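Local structure of pollen-specific leucine-rich repeat extensin-like protein 1 (Arabidopsis thaliana, 6TME) at residues A[228-233]-A[237-242]; A[285-290]-A[300-305]; A[324-329]-A[343-348]. The protein probably binds small secreted signalling peptides through its leucine-rich repeats and couples them to the plant cell wall through its extensin-like part. One frame throughout, in Å; residues are numbered along the deposited sequence.

Contact 1: residues A[228-233]-A[237-242]; sequences KTIGQM and NEIVFI
I230 and M233 meet I239 and F241 in a wholly apolar contact inside the leucine-rich repeat solenoid, where the 3-10 segment 228-232 of the convex side faces strand 238-240 of the concave side across the core. The backbones stay well apart, with the CA atoms of I230 and I239 10.4 Å from each other, and methyl groups bridge the gap. I230 CD1 comes up at the edge of the F241 ring, near its plane, and lies 4.1 Å from F241 CZ. I230 CD1 also lies 4.4 Å from I239 CD1. M233 and I239 cross at about a right angle. M233 stays extended through its first carbons and then bends at the thioether (chi3 78°), with M233 CE 4.1 Å from I239 CD1. I239 and F241 also pack on F263, and the F241 ring lies nearly parallel to that of F217, so the row continues into adjoining turns. The carbonyl of F241 accepts from the side-chain amides of N244 and N268, rungs of the asparagine ladder known from this fold. The side chains of E238, V240 and I242 reach a second protein chain of the assembly. All four touching residues are buried, and only 110 Å² is covered between the segments: the contact rests on dispersion and exclusion of water, with no directional bond to fix the exact fit.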
loop_
_atom_site.group_PDB
_atom_site.type_symbol
_atom_site.label_atom_id
_atom_site.label_comp_id
_atom_site.label_asym_id
_atom_site.label_seq_id
_atom_site.Cartn_x
_atom_site.Cartn_y
_atom_site.Cartn_z
ATOM N N LYS A 228 -8.615 0.496 -17.998
ATOM C CA LYS A 228 -7.659 0.491 -19.105
ATOM C C LYS A 228 -6.543 1.516 -18.918
ATOM O O LYS A 228 -5.461 1.350 -19.499
ATOM C CB LYS A 228 -8.375 0.761 -20.438
ATOM C CG LYS A 228 -9.028 -0.445 -21.105
ATOM N N THR A 229 -6.789 2.572 -18.125
ATOM C CA THR A 229 -5.807 3.619 -17.825
ATOM C C THR A 229 -4.648 3.137 -16.956
ATOM O O THR A 229 -3.668 3.879 -16.804
ATOM C CB THR A 229 -6.481 4.817 -17.121
ATOM O OG1 THR A 229 -7.321 4.345 -16.065
ATOM C CG2 THR A 229 -7.336 5.619 -18.096
ATOM N N ILE A 230 -4.721 1.924 -16.399
ATOM C CA ILE A 230 -3.612 1.403 -15.601
ATOM C C ILE A 230 -2.289 1.462 -16.356
ATOM O O ILE A 230 -1.217 1.573 -15.745
ATOM C CB ILE A 230 -3.919 -0.026 -15.146
ATOM C CG1 ILE A 230 -2.889 -0.455 -14.100
ATOM C CG2 ILE A 230 -3.899 -0.998 -16.357
ATOM C CD1 ILE A 230 -3.367 -1.570 -13.217
ATOM N N GLY A 231 -2.333 1.384 -17.689
ATOM C CA GLY A 231 -1.107 1.441 -18.462
ATOM C C GLY A 231 -0.388 2.766 -18.380
ATOM O O GLY A 231 0.808 2.829 -18.682
ATOM N N GLN A 232 -1.081 3.822 -17.969
ATOM C CA GLN A 232 -0.489 5.153 -17.930
ATOM C C GLN A 232 0.221 5.469 -16.613
ATOM O O GLN A 232 0.878 6.512 -16.524
ATOM C CB GLN A 232 -1.564 6.208 -18.224
ATOM C CG GLN A 232 -1.991 6.218 -19.696
ATOM C CD GLN A 232 -3.363 6.828 -19.917
ATOM O OE1 GLN A 232 -4.354 6.114 -20.070
ATOM N NE2 GLN A 232 -3.424 8.155 -19.958
ATOM N N MET A 233 0.138 4.598 -15.606
ATOM C CA MET A 233 0.841 4.837 -14.346
ATOM C C MET A 233 2.343 4.937 -14.576
ATOM O O MET A 233 2.975 4.011 -15.096
ATOM C CB MET A 233 0.533 3.726 -13.349
ATOM C CG MET A 233 -0.942 3.627 -13.035
ATOM S SD MET A 233 -1.375 2.246 -11.959
ATOM C CE MET A 233 -0.895 2.865 -10.363
ATOM N N ASN A 237 6.152 0.383 -9.489
ATOM C CA ASN A 237 6.947 -0.833 -9.286
ATOM C C ASN A 237 6.162 -2.013 -8.739
ATOM O O ASN A 237 6.482 -3.162 -9.086
ATOM C CB ASN A 237 8.118 -0.574 -8.331
ATOM C CG ASN A 237 9.181 0.305 -8.944
ATOM O OD1 ASN A 237 9.439 0.251 -10.152
ATOM N ND2 ASN A 237 9.792 1.141 -8.119
ATOM N N GLU A 238 5.169 -1.766 -7.874
ATOM C CA GLU A 238 4.466 -2.814 -7.125
ATOM C C GLU A 238 2.999 -2.441 -6.993
ATOM O O GLU A 238 2.677 -1.355 -6.503
ATOM C CB GLU A 238 5.088 -3.034 -5.733
ATOM C CG GLU A 238 6.579 -3.347 -5.765
ATOM C CD GLU A 238 7.260 -3.456 -4.398
ATOM O OE1 GLU A 238 6.578 -3.666 -3.362
ATOM O OE2 GLU A 238 8.509 -3.322 -4.380
ATOM N N ILE A 239 2.112 -3.331 -7.432
ATOM C CA ILE A 239 0.672 -3.129 -7.303
ATOM C C ILE A 239 0.049 -4.433 -6.822
ATOM O O ILE A 239 0.335 -5.506 -7.358
ATOM C CB ILE A 239 0.028 -2.642 -8.619
ATOM C CG1 ILE A 239 -1.417 -2.195 -8.373
ATOM C CG2 ILE A 239 0.103 -3.704 -9.744
ATOM C CD1 ILE A 239 -1.796 -0.943 -9.143
ATOM N N VAL A 240 -0.774 -4.349 -5.784
ATOM C CA VAL A 240 -1.286 -5.529 -5.100
ATOM C C VAL A 240 -2.802 -5.412 -4.986
ATOM O O VAL A 240 -3.305 -4.465 -4.370
ATOM C CB VAL A 240 -0.641 -5.694 -3.717
ATOM C CG1 VAL A 240 -1.110 -6.979 -3.057
ATOM C CG2 VAL A 240 0.890 -5.678 -3.856
ATOM N N PHE A 241 -3.519 -6.368 -5.598
ATOM C CA PHE A 241 -4.976 -6.450 -5.612
ATOM C C PHE A 241 -5.527 -7.656 -4.857
ATOM O O PHE A 241 -6.739 -7.894 -4.915
ATOM C CB PHE A 241 -5.520 -6.573 -7.040
ATOM C CG PHE A 241 -5.220 -5.430 -7.943
ATOM C CD1 PHE A 241 -6.001 -4.279 -7.918
ATOM C CD2 PHE A 241 -4.228 -5.547 -8.905
ATOM C CE1 PHE A 241 -5.741 -3.231 -8.791
ATOM C CE2 PHE A 241 -3.962 -4.515 -9.778
ATOM C CZ PHE A 241 -4.719 -3.354 -9.729
ATOM N N ILE A 242 -4.679 -8.454 -4.210
ATOM C CA ILE A 242 -5.087 -9.684 -3.535
ATOM C C ILE A 242 -6.439 -9.552 -2.830
ATOM O O ILE A 242 -6.618 -8.703 -1.948
ATOM C CB ILE A 242 -4.024 -10.127 -2.510
ATOM C CG1 ILE A 242 -2.656 -10.202 -3.142
ATOM C CG2 ILE A 242 -4.381 -11.492 -1.912
ATOM C CD1 ILE A 242 -1.587 -10.571 -2.140
#

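Contact 2: residues A[285-290]-A[300-305]; sequences EQMDFS and DNICKL. With NAG (2-acetamido-2-deoxy-beta-D-glucopyranose), chain E; SO4 (sulfate ion), chain K.
M287 reaches from strand 286-288 through the core and presses its terminal methyl on I302 of the short helix 300-303, with M287 CE 3.5 Å from I302 CG2. This is the tight part of the contact. CG of M287 stands opposite the backbone N (chi1 -162°), and the chain runs out extended until it bends at the thioether; it crosses I302 at about a right angle, end methyl against branch methyl. L305, just past the helix, fits more loosely, its CD1 4.4 Å from M287 CE. I302 also packs on F311 of strand 310-312, and C303 points away from strand 286-288 into its disulfide with C325. The solvent side of segment 300-305 is polar by contrast: D300 and K304 are exposed beside a sulfate, probably from the crystallisation liquor, to which K304 NZ makes a weak bond. The strand carries buried polar groups on its sugar-facing side. D288 OD1 accepts from S290 N at 2.8 Å in an Asx turn, and from S290 OG at 3.0 Å through its syn lone pair, so two donors fix the carboxylate. D288 OD2 takes a weak bond from O6 of an N-acetylglucosamine of the attached glycan. Buried methyl packing of M287 on I302 and L305 thus implies a purely apolar join between strand and helix, while the disulfide ties the helix to the loop that carries C325.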
loop_
_atom_site.group_PDB
_atom_site.type_symbol
_atom_site.label_atom_id
_atom_site.label_comp_id
_atom_site.label_asym_id
_atom_site.label_seq_id
_atom_site.Cartn_x
_atom_site.Cartn_y
_atom_site.Cartn_z
ATOM N N GLU A 285 9.105 -9.468 -11.278
ATOM C CA GLU A 285 9.772 -10.525 -10.540
ATOM C C GLU A 285 8.791 -11.480 -9.891
ATOM O O GLU A 285 8.985 -12.705 -9.938
ATOM C CB GLU A 285 10.690 -9.918 -9.476
ATOM C CG GLU A 285 11.925 -9.260 -10.065
ATOM C CD GLU A 285 12.645 -8.365 -9.066
ATOM O OE1 GLU A 285 12.415 -8.519 -7.844
ATOM O OE2 GLU A 285 13.419 -7.486 -9.508
ATOM N N GLN A 286 7.734 -10.925 -9.313
ATOM C CA GLN A 286 6.668 -11.666 -8.657
ATOM C C GLN A 286 5.396 -11.392 -9.436
ATOM O O GLN A 286 5.027 -10.230 -9.632
ATOM C CB GLN A 286 6.514 -11.227 -7.194
ATOM C CG GLN A 286 7.779 -11.354 -6.350
ATOM C CD GLN A 286 8.056 -12.790 -5.925
ATOM O OE1 GLN A 286 7.133 -13.578 -5.664
ATOM N NE2 GLN A 286 9.324 -13.132 -5.844
ATOM N N MET A 287 4.752 -12.448 -9.909
ATOM C CA MET A 287 3.507 -12.324 -10.656
ATOM C C MET A 287 2.583 -13.438 -10.187
ATOM O O MET A 287 2.941 -14.616 -10.271
ATOM C CB MET A 287 3.741 -12.393 -12.170
ATOM C CG MET A 287 2.553 -11.833 -12.969
ATOM S SD MET A 287 2.951 -11.251 -14.635
ATOM C CE MET A 287 3.555 -12.740 -15.394
ATOM N N ASP A 288 1.418 -13.059 -9.674
ATOM C CA ASP A 288 0.482 -13.976 -9.024
ATOM C C ASP A 288 -0.903 -13.743 -9.609
ATOM O O ASP A 288 -1.499 -12.683 -9.389
ATOM C CB ASP A 288 0.454 -13.760 -7.500
ATOM C CG ASP A 288 -0.381 -14.831 -6.759
ATOM O OD1 ASP A 288 -1.115 -15.604 -7.399
ATOM O OD2 ASP A 288 -0.304 -14.908 -5.520
ATOM N N PHE A 289 -1.425 -14.727 -10.337
ATOM C CA PHE A 289 -2.804 -14.678 -10.812
ATOM C C PHE A 289 -3.662 -15.755 -10.180
ATOM O O PHE A 289 -4.765 -16.021 -10.679
ATOM C CB PHE A 289 -2.879 -14.822 -12.334
ATOM C CG PHE A 289 -2.198 -13.729 -13.088
ATOM C CD1 PHE A 289 -2.606 -12.426 -12.960
ATOM C CD2 PHE A 289 -1.177 -14.011 -13.953
ATOM C CE1 PHE A 289 -1.987 -11.427 -13.666
ATOM C CE2 PHE A 289 -0.565 -13.018 -14.673
ATOM C CZ PHE A 289 -0.958 -11.732 -14.521
ATOM N N SER A 290 -3.180 -16.398 -9.114
ATOM C CA SER A 290 -3.910 -17.529 -8.547
ATOM C C SER A 290 -5.331 -17.124 -8.130
ATOM O O SER A 290 -5.638 -15.946 -7.901
ATOM C CB SER A 290 -3.148 -18.119 -7.355
ATOM O OG SER A 290 -3.246 -17.279 -6.225
ATOM N N ASP A 300 5.296 -19.290 -23.210
ATOM C CA ASP A 300 6.617 -18.840 -22.796
ATOM C C ASP A 300 6.848 -17.375 -23.130
ATOM O O ASP A 300 7.872 -16.815 -22.729
ATOM C CB ASP A 300 7.708 -19.714 -23.429
ATOM C CG ASP A 300 7.675 -19.687 -24.933
ATOM O OD1 ASP A 300 6.657 -19.216 -25.494
ATOM O OD2 ASP A 300 8.671 -20.127 -25.550
ATOM N N ASN A 301 5.925 -16.759 -23.873
ATOM C CA ASN A 301 5.863 -15.306 -23.951
ATOM C C ASN A 301 5.978 -14.707 -22.556
ATOM O O ASN A 301 6.648 -13.687 -22.350
ATOM C CB ASN A 301 4.543 -14.894 -24.598
ATOM C CG ASN A 301 4.679 -13.699 -25.482
ATOM O OD1 ASN A 301 5.785 -13.323 -25.869
ATOM N ND2 ASN A 301 3.543 -13.081 -25.818
ATOM N N ILE A 302 5.358 -15.363 -21.583
ATOM C CA ILE A 302 5.284 -14.889 -20.214
ATOM C C ILE A 302 6.286 -15.608 -19.318
ATOM O O ILE A 302 7.018 -14.978 -18.555
ATOM C CB ILE A 302 3.835 -15.063 -19.710
ATOM C CG1 ILE A 302 2.904 -14.141 -20.502
ATOM C CG2 ILE A 302 3.741 -14.829 -18.227
ATOM C CD1 ILE A 302 1.448 -14.520 -20.438
ATOM N N CYS A 303 6.362 -16.933 -19.428
ATOM C CA CYS A 303 7.179 -17.729 -18.525
ATOM C C CYS A 303 8.675 -17.533 -18.727
ATOM O O CYS A 303 9.453 -17.926 -17.848
ATOM C CB CYS A 303 6.819 -19.205 -18.667
ATOM S SG CYS A 303 5.098 -19.556 -18.169
ATOM N N LYS A 304 9.105 -16.920 -19.835
ATOM C CA LYS A 304 10.528 -16.677 -20.041
ATOM C C LYS A 304 10.901 -15.206 -19.896
ATOM O O LYS A 304 11.985 -14.804 -20.323
ATOM C CB LYS A 304 10.966 -17.245 -21.389
ATOM C CG LYS A 304 11.224 -18.740 -21.232
ATOM C CD LYS A 304 11.219 -19.565 -22.509
ATOM C CE LYS A 304 12.332 -19.199 -23.459
ATOM N NZ LYS A 304 12.672 -20.381 -24.304
ATOM N N LEU A 305 10.032 -14.406 -19.278
ATOM C CA LEU A 305 10.387 -13.037 -18.941
ATOM C C LEU A 305 11.660 -13.029 -18.093
ATOM O O LEU A 305 11.831 -13.886 -17.218
ATOM C CB LEU A 305 9.233 -12.362 -18.205
ATOM C CG LEU A 305 8.019 -11.951 -19.057
ATOM C CD1 LEU A 305 6.784 -11.720 -18.202
ATOM C CD2 LEU A 305 8.304 -10.710 -19.888
HETATM C C1 NAG E . 5.684 -17.284 -4.618
HETATM C C2 NAG E . 6.203 -17.263 -3.184
HETATM C C3 NAG E . 5.200 -17.937 -2.248
HETATM C C4 NAG E . 3.851 -17.240 -2.350
HETATM C C5 NAG E . 3.361 -17.248 -3.796
HETATM C C6 NAG E . 2.143 -16.376 -3.993
HETATM C C7 NAG E . 8.665 -17.224 -3.215
HETATM C C8 NAG E . 9.915 -18.035 -3.064
HETATM N N2 NAG E . 7.512 -17.892 -3.077
HETATM O O3 NAG E . 5.668 -17.844 -0.907
HETATM O O4 NAG E . 2.897 -17.824 -1.467
HETATM O O5 NAG E . 4.369 -16.707 -4.666
HETATM O O6 NAG E . 2.495 -14.997 -3.926
HETATM O O7 NAG E . 8.697 -16.019 -3.463
HETATM S S SO4 K . 9.642 -23.657 -24.358
HETATM O O1 SO4 K . 10.825 -24.157 -23.656
HETATM O O2 SO4 K . 8.458 -23.839 -23.522
HETATM O O3 SO4 K . 9.469 -24.413 -25.598
HETATM O O4 SO4 K . 9.817 -22.242 -24.676
#

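Contact 3: residues A[324-329]-A[343-348]; sequences SCVPGS and QNRPNQ. With GOL (glycerol), chain R; SO4 (sulfate ion), chain M; SO4 (sulfate ion), chain K.
R345 lays its guanidinium against P327 and V326, which cover one face of the flat group. P327 CD lies 3.5 Å from R345 NH2, and V326 CG1, offset toward the rim, lies 3.9 Å from R345 NH1. On the opposite face is the ring of the next residue, P346, whose CD sits over the centre 3.4 Å above the plane, so the guanidinium is sandwiched between two prolines. Two bends in the arginine chain (chi2 -75°, chi3 -49°) fold it back into this slot. D337 meets its charge in a salt bridge to NE, while R345 NH1 gives a hydrogen bond of 3.0 Å to O3 of a glycerol probably taken from the crystallisation liquor. A leucine here would probably leave D337 without its ionic mate and the two prolines without the flat group between them. Each segment is braced internally. V326 O accepts from S329 N at 3.2 Å and from S329 OG at 2.6 Å, the latter in the carbonyl plane. Q348 NE2 donates to P346 O at 3.0 Å in a nearly straight bond (168°), and further bonds tie the Q348 amide to D337 and L342. The setting is the C-terminal end of the leucine-rich repeat domain, where the chain leaves the regular repeats for disulfide-bonded loops; V326 to S329 form a type II beta turn with proline and glycine at its two central positions, the classic pair for that turn.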
loop_
_atom_site.group_PDB
_atom_site.type_symbol
_atom_site.label_atom_id
_atom_site.label_comp_id
_atom_site.label_asym_id
_atom_site.label_seq_id
_atom_site.Cartn_x
_atom_site.Cartn_y
_atom_site.Cartn_z
ATOM N N SER A 324 8.191 -24.469 -20.578
ATOM C CA SER A 324 8.973 -23.634 -19.680
ATOM C C SER A 324 8.136 -23.019 -18.564
ATOM O O SER A 324 8.701 -22.360 -17.693
ATOM C CB SER A 324 9.691 -22.543 -20.472
ATOM O OG SER A 324 8.763 -21.792 -21.230
ATOM N N CYS A 325 6.820 -23.238 -18.554
ATOM C CA CYS A 325 5.944 -22.836 -17.454
ATOM C C CYS A 325 5.757 -23.918 -16.411
ATOM O O CYS A 325 5.001 -23.708 -15.458
ATOM C CB CYS A 325 4.553 -22.468 -17.968
ATOM S SG CYS A 325 4.570 -21.253 -19.228
ATOM N N VAL A 326 6.379 -25.074 -16.585
ATOM C CA VAL A 326 6.027 -26.231 -15.766
ATOM C C VAL A 326 6.766 -26.133 -14.436
ATOM O O VAL A 326 7.990 -25.921 -14.425
ATOM C CB VAL A 326 6.361 -27.529 -16.502
ATOM C CG1 VAL A 326 6.125 -28.755 -15.610
ATOM C CG2 VAL A 326 5.509 -27.632 -17.747
ATOM N N PRO A 327 6.069 -26.250 -13.317
ATOM C CA PRO A 327 6.755 -26.242 -12.024
ATOM C C PRO A 327 7.683 -27.446 -11.914
ATOM O O PRO A 327 7.477 -28.480 -12.552
ATOM C CB PRO A 327 5.607 -26.309 -11.004
ATOM C CG PRO A 327 4.337 -25.949 -11.800
ATOM C CD PRO A 327 4.608 -26.418 -13.196
ATOM N N GLY A 328 8.736 -27.284 -11.116
ATOM C CA GLY A 328 9.822 -28.248 -11.029
ATOM C C GLY A 328 10.750 -28.304 -12.230
ATOM O O GLY A 328 11.689 -29.097 -12.216
ATOM N N SER A 329 10.510 -27.516 -13.278
ATOM C CA SER A 329 11.295 -27.595 -14.507
ATOM C C SER A 329 12.513 -26.688 -14.502
ATOM O O SER A 329 13.431 -26.910 -15.293
ATOM C CB SER A 329 10.428 -27.225 -15.713
ATOM O OG SER A 329 10.194 -25.813 -15.757
ATOM N N GLN A 343 -3.748 -31.373 -18.731
ATOM C CA GLN A 343 -3.444 -32.794 -18.840
ATOM C C GLN A 343 -2.018 -33.063 -18.376
ATOM O O GLN A 343 -1.122 -32.234 -18.535
ATOM C CB GLN A 343 -3.627 -33.279 -20.281
ATOM C CG GLN A 343 -5.072 -33.270 -20.786
ATOM C CD GLN A 343 -5.301 -32.194 -21.817
ATOM O OE1 GLN A 343 -4.596 -32.133 -22.823
ATOM N NE2 GLN A 343 -6.263 -31.306 -21.558
ATOM N N ASN A 344 -1.821 -34.230 -17.769
ATOM C CA ASN A 344 -0.488 -34.726 -17.424
ATOM C C ASN A 344 0.227 -33.791 -16.457
ATOM O O ASN A 344 1.408 -33.474 -16.609
ATOM C CB ASN A 344 0.358 -34.964 -18.671
ATOM C CG ASN A 344 0.139 -36.331 -19.248
ATOM O OD1 ASN A 344 -0.572 -37.151 -18.663
ATOM N ND2 ASN A 344 0.766 -36.603 -20.389
ATOM N N ARG A 345 -0.512 -33.349 -15.452
ATOM C CA ARG A 345 -0.005 -32.559 -14.347
ATOM C C ARG A 345 -0.768 -32.996 -13.110
ATOM O O ARG A 345 -1.922 -33.432 -13.211
ATOM C CB ARG A 345 -0.189 -31.049 -14.591
ATOM C CG ARG A 345 0.661 -30.474 -15.740
ATOM C CD ARG A 345 2.122 -30.350 -15.313
ATOM N NE ARG A 345 2.227 -29.685 -14.016
ATOM C CZ ARG A 345 3.100 -30.014 -13.066
ATOM N NH1 ARG A 345 3.968 -31.009 -13.252
ATOM N NH2 ARG A 345 3.106 -29.348 -11.921
ATOM N N PRO A 346 -0.152 -32.929 -11.942
ATOM C CA PRO A 346 -0.847 -33.341 -10.721
ATOM C C PRO A 346 -1.850 -32.291 -10.246
ATOM O O PRO A 346 -1.841 -31.136 -10.673
ATOM C CB PRO A 346 0.294 -33.516 -9.713
ATOM C CG PRO A 346 1.381 -32.610 -10.224
ATOM C CD PRO A 346 1.266 -32.602 -11.710
ATOM N N ASN A 347 -2.761 -32.748 -9.380
ATOM C CA ASN A 347 -3.658 -31.889 -8.601
ATOM C C ASN A 347 -4.440 -30.911 -9.474
ATOM O O ASN A 347 -4.645 -29.751 -9.102
ATOM C CB ASN A 347 -2.874 -31.141 -7.524
ATOM C CG ASN A 347 -2.071 -32.083 -6.637
ATOM O OD1 ASN A 347 -2.586 -33.091 -6.162
ATOM N ND2 ASN A 347 -0.801 -31.759 -6.420
ATOM N N GLN A 348 -4.861 -31.369 -10.651
ATOM C CA GLN A 348 -5.669 -30.546 -11.530
ATOM C C GLN A 348 -7.153 -30.675 -11.188
ATOM O O GLN A 348 -7.571 -31.541 -10.417
ATOM C CB GLN A 348 -5.411 -30.925 -12.983
ATOM C CG GLN A 348 -3.984 -30.632 -13.377
ATOM C CD GLN A 348 -3.660 -29.156 -13.233
ATOM O OE1 GLN A 348 -4.100 -28.335 -14.032
ATOM N NE2 GLN A 348 -2.898 -28.813 -12.193
HETATM C C1 GOL R . 7.405 -31.426 -13.401
HETATM O O1 GOL R . 8.770 -31.024 -13.364
HETATM C C2 GOL R . 7.255 -32.704 -14.289
HETATM O O2 GOL R . 6.446 -33.641 -13.678
HETATM C C3 GOL R . 6.682 -32.241 -15.680
HETATM O O3 GOL R . 5.272 -32.234 -15.613
HETATM S S SO4 M . -3.904 -36.181 -9.527
HETATM O O1 SO4 M . -4.167 -37.308 -8.639
HETATM O O2 SO4 M . -3.029 -35.230 -8.841
HETATM O O3 SO4 M . -5.165 -35.525 -9.875
HETATM O O4 SO4 M . -3.253 -36.674 -10.740
HETATM S S SO4 K . 9.642 -23.657 -24.358
HETATM O O1 SO4 K . 10.825 -24.157 -23.656
HETATM O O2 SO4 K . 8.458 -23.839 -23.522
HETATM O O3 SO4 K . 9.469 -24.413 -25.598
HETATM O O4 SO4 K . 9.817 -22.242 -24.676
#

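How the contacts relate
From the N terminus the three contacts follow in series; none nests in or crosses another. Contact 1 closes a short loop of three residues, joining the convex side to strand 238-240. Contact 2 spans nine residues and ties strand 286-288, two strands further on, to helix 300-303; the nearest atoms of contacts 1 and 2 stay about 6 Å apart. Contact 3 closes thirteen residues that include strand 334-336, joining two loops at the end of the solenoid. Contacts 2 and 3 are linked covalently: C303 SG bonds C325 SG at 2.1 Å, S324 packs on D300 and K304, and one sulfate touches both. Contact 1 lies apart, its centre about 29 Å from that of contact 3.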